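Local coordinates for protein 2''-aminoglycoside nucleotidyltransferase (Klebsiella pneumoniae, PDB 4WQK) that confers resistance to kanamycin, gentamicin, tobramycin and related aminoglycosides by adenylating their 2''-hydroxyl group in a magnesium-dependent reaction, at residues D47-G52 and Y98-A103; G56-I61 and Y75-E80. All blocks are in the same frame, centred on the assembly; numbering follows the deposited sequence.

Contact 1 of 2, residues D47-G52 and Y98-A103; sequences DLTFPG and YEIAEA. With MG (magnesium ion), chain B.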
loop_
_atom_site.group_PDB
_atom_site.type_symbol
_atom_site.label_atom_id
_atom_site.label_comp_id
_atom_site.label_asym_id
_atom_site.label_seq_id
_atom_site.Cartn_x
_atom_site.Cartn_y
_atom_site.Cartn_z
ATOM N N ASP A 47 3.700 -0.883 4.089
ATOM C CA ASP A 47 3.690 -0.137 2.822
ATOM C C ASP A 47 2.785 1.073 2.936
ATOM O O ASP A 47 1.643 0.972 3.408
ATOM C CB ASP A 47 3.242 -1.027 1.677
ATOM C CG ASP A 47 4.194 -2.218 1.490
ATOM O OD1 ASP A 47 5.204 -2.103 0.787
ATOM O OD2 ASP A 47 3.973 -3.280 2.084
ATOM N N LEU A 48 3.295 2.220 2.483
ATOM C CA LEU A 48 2.512 3.453 2.524
ATOM C C LEU A 48 2.521 4.109 1.178
ATOM O O LEU A 48 3.544 4.126 0.486
ATOM C CB LEU A 48 3.097 4.475 3.520
ATOM C CG LEU A 48 3.183 4.024 4.976
ATOM C CD1 LEU A 48 3.995 5.011 5.815
ATOM C CD2 LEU A 48 1.757 3.883 5.566
ATOM N N THR A 49 1.377 4.697 0.834
ATOM C CA THR A 49 1.265 5.526 -0.354
ATOM C C THR A 49 1.040 6.969 0.133
ATOM O O THR A 49 0.177 7.220 0.968
ATOM C CB THR A 49 0.112 5.059 -1.237
ATOM O OG1 THR A 49 0.350 3.706 -1.663
ATOM C CG2 THR A 49 0.024 5.941 -2.476
ATOM N N PHE A 50 1.818 7.910 -0.402
ATOM C CA PHE A 50 1.802 9.289 0.129
ATOM C C PHE A 50 1.671 10.305 -1.021
ATOM O O PHE A 50 2.114 10.032 -2.134
ATOM C CB PHE A 50 3.089 9.594 0.924
ATOM C CG PHE A 50 4.350 9.536 0.090
ATOM C CD1 PHE A 50 5.062 8.320 -0.122
ATOM C CD2 PHE A 50 4.852 10.687 -0.529
ATOM C CE1 PHE A 50 6.206 8.249 -0.903
ATOM C CE2 PHE A 50 5.996 10.611 -1.306
ATOM C CZ PHE A 50 6.688 9.408 -1.496
ATOM N N PRO A 51 1.122 11.496 -0.725
ATOM C CA PRO A 51 1.090 12.544 -1.758
ATOM C C PRO A 51 2.495 12.949 -2.190
ATOM O O PRO A 51 3.299 13.437 -1.383
ATOM C CB PRO A 51 0.365 13.700 -1.049
ATOM C CG PRO A 51 -0.478 13.017 -0.032
ATOM C CD PRO A 51 0.380 11.878 0.494
ATOM N N GLY A 52 2.789 12.766 -3.464
ATOM C CA GLY A 52 4.159 12.927 -3.936
ATOM C C GLY A 52 4.732 14.297 -3.675
ATOM O O GLY A 52 5.944 14.468 -3.426
ATOM N N TYR A 98 -5.814 11.564 -5.549
ATOM C CA TYR A 98 -4.435 11.098 -5.751
ATOM C C TYR A 98 -4.465 9.758 -6.472
ATOM O O TYR A 98 -5.348 8.936 -6.216
ATOM C CB TYR A 98 -3.712 10.957 -4.402
ATOM C CG TYR A 98 -3.334 12.298 -3.810
ATOM C CD1 TYR A 98 -2.184 12.960 -4.244
ATOM C CD2 TYR A 98 -4.144 12.903 -2.838
ATOM C CE1 TYR A 98 -1.839 14.214 -3.753
ATOM C CE2 TYR A 98 -3.802 14.154 -2.320
ATOM C CZ TYR A 98 -2.658 14.805 -2.771
ATOM O OH TYR A 98 -2.310 16.026 -2.249
ATOM N N GLU A 99 -3.490 9.536 -7.344
ATOM C CA GLU A 99 -3.404 8.267 -8.061
ATOM C C GLU A 99 -1.972 7.784 -8.129
ATOM O O GLU A 99 -1.062 8.534 -8.421
ATOM C CB GLU A 99 -3.950 8.352 -9.504
ATOM C CG GLU A 99 -5.456 8.630 -9.589
ATOM C CD GLU A 99 -6.327 7.448 -9.137
ATOM O OE1 GLU A 99 -5.815 6.303 -9.033
ATOM O OE2 GLU A 99 -7.566 7.663 -8.977
ATOM N N ILE A 100 -1.814 6.495 -7.906
ATOM C CA ILE A 100 -0.536 5.823 -8.169
ATOM C C ILE A 100 -0.347 5.785 -9.677
ATOM O O ILE A 100 -1.275 5.447 -10.388
ATOM C CB ILE A 100 -0.561 4.402 -7.550
ATOM C CG1 ILE A 100 -0.648 4.501 -6.035
ATOM C CG2 ILE A 100 0.691 3.623 -7.932
ATOM C CD1 ILE A 100 -0.932 3.157 -5.376
ATOM N N ALA A 101 0.852 6.143 -10.142
ATOM C CA ALA A 101 1.166 6.126 -11.596
ATOM C C ALA A 101 0.903 4.761 -12.161
ATOM O O ALA A 101 1.323 3.755 -11.583
ATOM C CB ALA A 101 2.606 6.526 -11.857
ATOM N N GLU A 102 0.186 4.768 -13.277
ATOM C CA GLU A 102 -0.094 3.570 -14.082
ATOM C C GLU A 102 -1.122 2.619 -13.423
ATOM O O GLU A 102 -1.477 1.592 -14.013
ATOM C CB GLU A 102 1.217 2.796 -14.391
ATOM C CG GLU A 102 2.341 3.643 -15.041
ATOM C CD GLU A 102 3.580 2.805 -15.399
ATOM O OE1 GLU A 102 4.666 3.035 -14.812
ATOM O OE2 GLU A 102 3.463 1.910 -16.256
ATOM N N ALA A 103 -1.636 2.957 -12.241
ATOM C CA ALA A 103 -2.605 2.090 -11.557
ATOM C C ALA A 103 -4.032 2.360 -12.046
ATOM O O ALA A 103 -4.309 3.416 -12.645
ATOM C CB ALA A 103 -2.515 2.311 -10.046
HETATM MG MG MG B . 5.302 -4.804 2.276
HETATM O O HOH W 1 3.498 -5.896 1.076
HETATM O O HOH W 2 5.309 -4.974 0.466
HETATM O O HOH W 3 6.273 -6.543 2.316
HETATM O O HOH W 4 3.800 -5.320 3.959
#

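Contact 2 of 2, residues G56-I61 and Y75-E80; sequences GELEAI and YGFLAE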
loop_
_atom_site.group_PDB
_atom_site.type_symbol
_atom_site.label_atom_id
_atom_site.label_comp_id
_atom_site.label_asym_id
_atom_site.label_seq_id
_atom_site.Cartn_x
_atom_site.Cartn_y
_atom_site.Cartn_z
ATOM N N GLY A 56 8.221 15.748 1.770
ATOM C CA GLY A 56 8.968 16.297 2.885
ATOM C C GLY A 56 8.232 16.159 4.218
ATOM O O GLY A 56 8.860 16.014 5.281
ATOM N N GLU A 57 6.894 16.197 4.167
ATOM C CA GLU A 57 6.109 16.101 5.394
ATOM C C GLU A 57 6.142 14.676 5.905
ATOM O O GLU A 57 6.199 14.464 7.123
ATOM C CB GLU A 57 4.667 16.562 5.171
ATOM C CG GLU A 57 4.595 18.056 4.766
ATOM C CD GLU A 57 3.176 18.511 4.543
ATOM O OE1 GLU A 57 2.373 18.327 5.493
ATOM O OE2 GLU A 57 2.883 19.045 3.441
ATOM N N LEU A 58 6.087 13.691 5.000
ATOM C CA LEU A 58 6.229 12.304 5.453
ATOM C C LEU A 58 7.631 12.075 6.015
ATOM O O LEU A 58 7.770 11.434 7.070
ATOM C CB LEU A 58 5.912 11.326 4.324
ATOM C CG LEU A 58 6.097 9.859 4.703
ATOM C CD1 LEU A 58 5.222 9.470 5.873
ATOM C CD2 LEU A 58 5.785 8.961 3.471
ATOM N N GLU A 59 8.649 12.625 5.373
ATOM C CA GLU A 59 10.003 12.447 5.891
ATOM C C GLU A 59 10.104 13.092 7.292
ATOM O O GLU A 59 10.781 12.572 8.169
ATOM C CB GLU A 59 11.061 13.032 4.941
ATOM C CG GLU A 59 11.210 12.243 3.630
ATOM C CD GLU A 59 12.449 12.658 2.827
ATOM O OE1 GLU A 59 13.366 13.324 3.371
ATOM O OE2 GLU A 59 12.552 12.296 1.636
ATOM N N ALA A 60 9.416 14.208 7.496
ATOM C CA ALA A 60 9.460 14.852 8.804
ATOM C C ALA A 60 8.799 13.973 9.873
ATOM O O ALA A 60 9.276 13.937 11.014
ATOM C CB ALA A 60 8.792 16.246 8.744
ATOM N N ILE A 61 7.714 13.283 9.512
ATOM C CA ILE A 61 7.081 12.361 10.447
ATOM C C ILE A 61 8.061 11.252 10.823
ATOM O O ILE A 61 8.254 10.942 12.012
ATOM C CB ILE A 61 5.797 11.790 9.848
ATOM C CG1 ILE A 61 4.720 12.894 9.794
ATOM C CG2 ILE A 61 5.332 10.547 10.627
ATOM C CD1 ILE A 61 3.516 12.482 8.950
ATOM N N TYR A 75 10.822 4.409 -7.722
ATOM C CA TYR A 75 9.476 4.961 -7.516
ATOM C C TYR A 75 9.024 5.021 -6.083
ATOM O O TYR A 75 7.878 4.703 -5.808
ATOM C CB TYR A 75 8.447 4.151 -8.292
ATOM C CG TYR A 75 8.655 4.230 -9.766
ATOM C CD1 TYR A 75 8.233 5.345 -10.482
ATOM C CD2 TYR A 75 9.294 3.207 -10.452
ATOM C CE1 TYR A 75 8.429 5.431 -11.841
ATOM C CE2 TYR A 75 9.499 3.284 -11.809
ATOM C CZ TYR A 75 9.063 4.398 -12.503
ATOM O OH TYR A 75 9.262 4.474 -13.860
ATOM N N GLY A 76 9.897 5.471 -5.200
ATOM C CA GLY A 76 9.587 5.616 -3.790
ATOM C C GLY A 76 10.853 5.563 -2.960
ATOM O O GLY A 76 11.953 5.803 -3.492
ATOM N N PHE A 77 10.707 5.288 -1.662
ATOM C CA PHE A 77 11.860 5.193 -0.776
ATOM C C PHE A 77 11.533 4.220 0.351
ATOM O O PHE A 77 10.344 3.975 0.609
ATOM C CB PHE A 77 12.265 6.581 -0.222
ATOM C CG PHE A 77 11.235 7.230 0.706
ATOM C CD1 PHE A 77 11.260 6.986 2.072
ATOM C CD2 PHE A 77 10.246 8.064 0.208
ATOM C CE1 PHE A 77 10.345 7.586 2.923
ATOM C CE2 PHE A 77 9.312 8.650 1.060
ATOM C CZ PHE A 77 9.372 8.409 2.417
ATOM N N LEU A 78 12.573 3.667 0.975
ATOM C CA LEU A 78 12.468 2.834 2.190
ATOM C C LEU A 78 12.923 3.665 3.362
ATOM O O LEU A 78 13.920 4.402 3.275
ATOM C CB LEU A 78 13.315 1.549 2.110
ATOM C CG LEU A 78 13.098 0.705 0.858
ATOM C CD1 LEU A 78 14.063 -0.514 0.841
ATOM C CD2 LEU A 78 11.634 0.292 0.741
ATOM N N ALA A 79 12.155 3.595 4.447
ATOM C CA ALA A 79 12.560 4.216 5.704
ATOM C C ALA A 79 12.581 3.172 6.804
ATOM O O ALA A 79 11.910 2.131 6.713
ATOM C CB ALA A 79 11.605 5.321 6.072
ATOM N N GLU A 80 13.398 3.408 7.826
ATOM C CA GLU A 80 13.366 2.536 8.990
ATOM C C GLU A 80 13.071 3.356 10.229
ATOM O O GLU A 80 13.554 4.468 10.382
ATOM C CB GLU A 80 14.682 1.751 9.171
ATOM C CG GLU A 80 15.915 2.584 9.370
ATOM C CD GLU A 80 17.139 1.727 9.663
ATOM O OE1 GLU A 80 17.481 0.846 8.835
ATOM O OE2 GLU A 80 17.749 1.929 10.741
#

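Contact 1 of 2, residues D47-G52 and Y98-A103
P51 faces Y98 and T49 faces I100 across two backbones that share no hydrogen bond, their CA atoms 7.0 Å apart at the first pair and 8.0 Å at the second. The pyrrolidine of P51 lies over one face of the Y98 ring in a CH-pi contact: P51 CG stands 4.2 Å from the ring centroid, 19° off the ring normal and shifted toward the rim. P51 CB comes nearer to the ring atoms, 3.5 Å from Y98 CE1. The phenol is held at its far end too, because Y98 OH hydrogen-bonds E53, just beyond the first segment.

At the second pair the side chains cross at about a right angle. With T49 CG2 anti to the backbone N (its OG1 at chi1 -61°), the methyl meets I100 CG1 at 3.9 Å while the hydroxyl is left to hydrogen-bond N124. After I100 the chain reverses in a type II turn to A103 that carries A101, a kanamycin-binding residue.

At the other end of 47-52, D47 OD2 binds a magnesium ion at 2.0 Å, a site that D45 and four waters complete, and D47 OD1 serves a second magnesium ion together with D87. Strand 46-51 runs between strands 25-27 and 84-93, and strand 98-99 pairs antiparallel with 84-93, so the apolar contact joins the N-terminal domain to the start of the C-terminal one.

Contact 2 of 2, residues G56-I61 and Y75-E80
L58 sends its CG anti to the backbone N (chi1 178°), and F77 sets its ring between its own backbone N and carbonyl carbon (chi1 66°); from these two settings the groups meet between helix 55-64 and strand 76-81. L58 and F77 both start out from their backbones toward the other segment, and the side chains approach each other obliquely. Contact is made by one methyl and one ring atom: L58 CD2 lies 3.8 Å from F77 CZ, the far corner of the phenyl. Neither stacking nor a hydrogen bond is involved, and the contact is van der Waals packing between apolar groups in a buried place.

One residue further along the helix, E59 adds a looser touch from its aliphatic part. E59 CG passes 4.4 Å from F77 CZ, so the same ring corner is met by two consecutive helix residues. The carboxylate of E59 is occupied elsewhere, in a salt bridge from OE2 to R55, one turn earlier on the helix; R55 also packs against F77. The acidic chain thus offers its CG methylene to the interface while its charge is probably offset by R55. Backbone bonds from A60 N to G56 O (2.9 Å) and from I61 N to E57 O (3.1 Å) are those of an alpha-helix. The backbones themselves stay well separated, the nearest CA atoms, those of E59 and A79, being 8.6 Å apart.

This is a worked example of helix-on-sheet packing in the N-terminal domain, of nucleotidyltransferase fold. Strand 76-81 lies between strands 68-73 and 84-93, antiparallel to both. L58 and F77 each also touch C88 of strand 84-93, while A79 packs on V62 further along the helix, which extends the interface between helix 55-64 and the sheet.

How the contacts relate
From the N terminus, the chain runs through strand 46-51, the first half of contact 1, and passes almost directly into helix 55-64, the first half of contact 2. Strand 68-73 follows, and its antiparallel neighbour 76-81 closes contact 2 as a short loop. The chain then traverses strand 84-93 and reaches 98-103, where contact 1 closes the longer loop within which contact 2 is nested. The two meet through F50, whose ring packs on F77, where F50 CE1 lies 3.7 Å from F77 CE2, and also on L58. Together they tie helix and sheet within the N-terminal domain, and that domain to the beginning of the next.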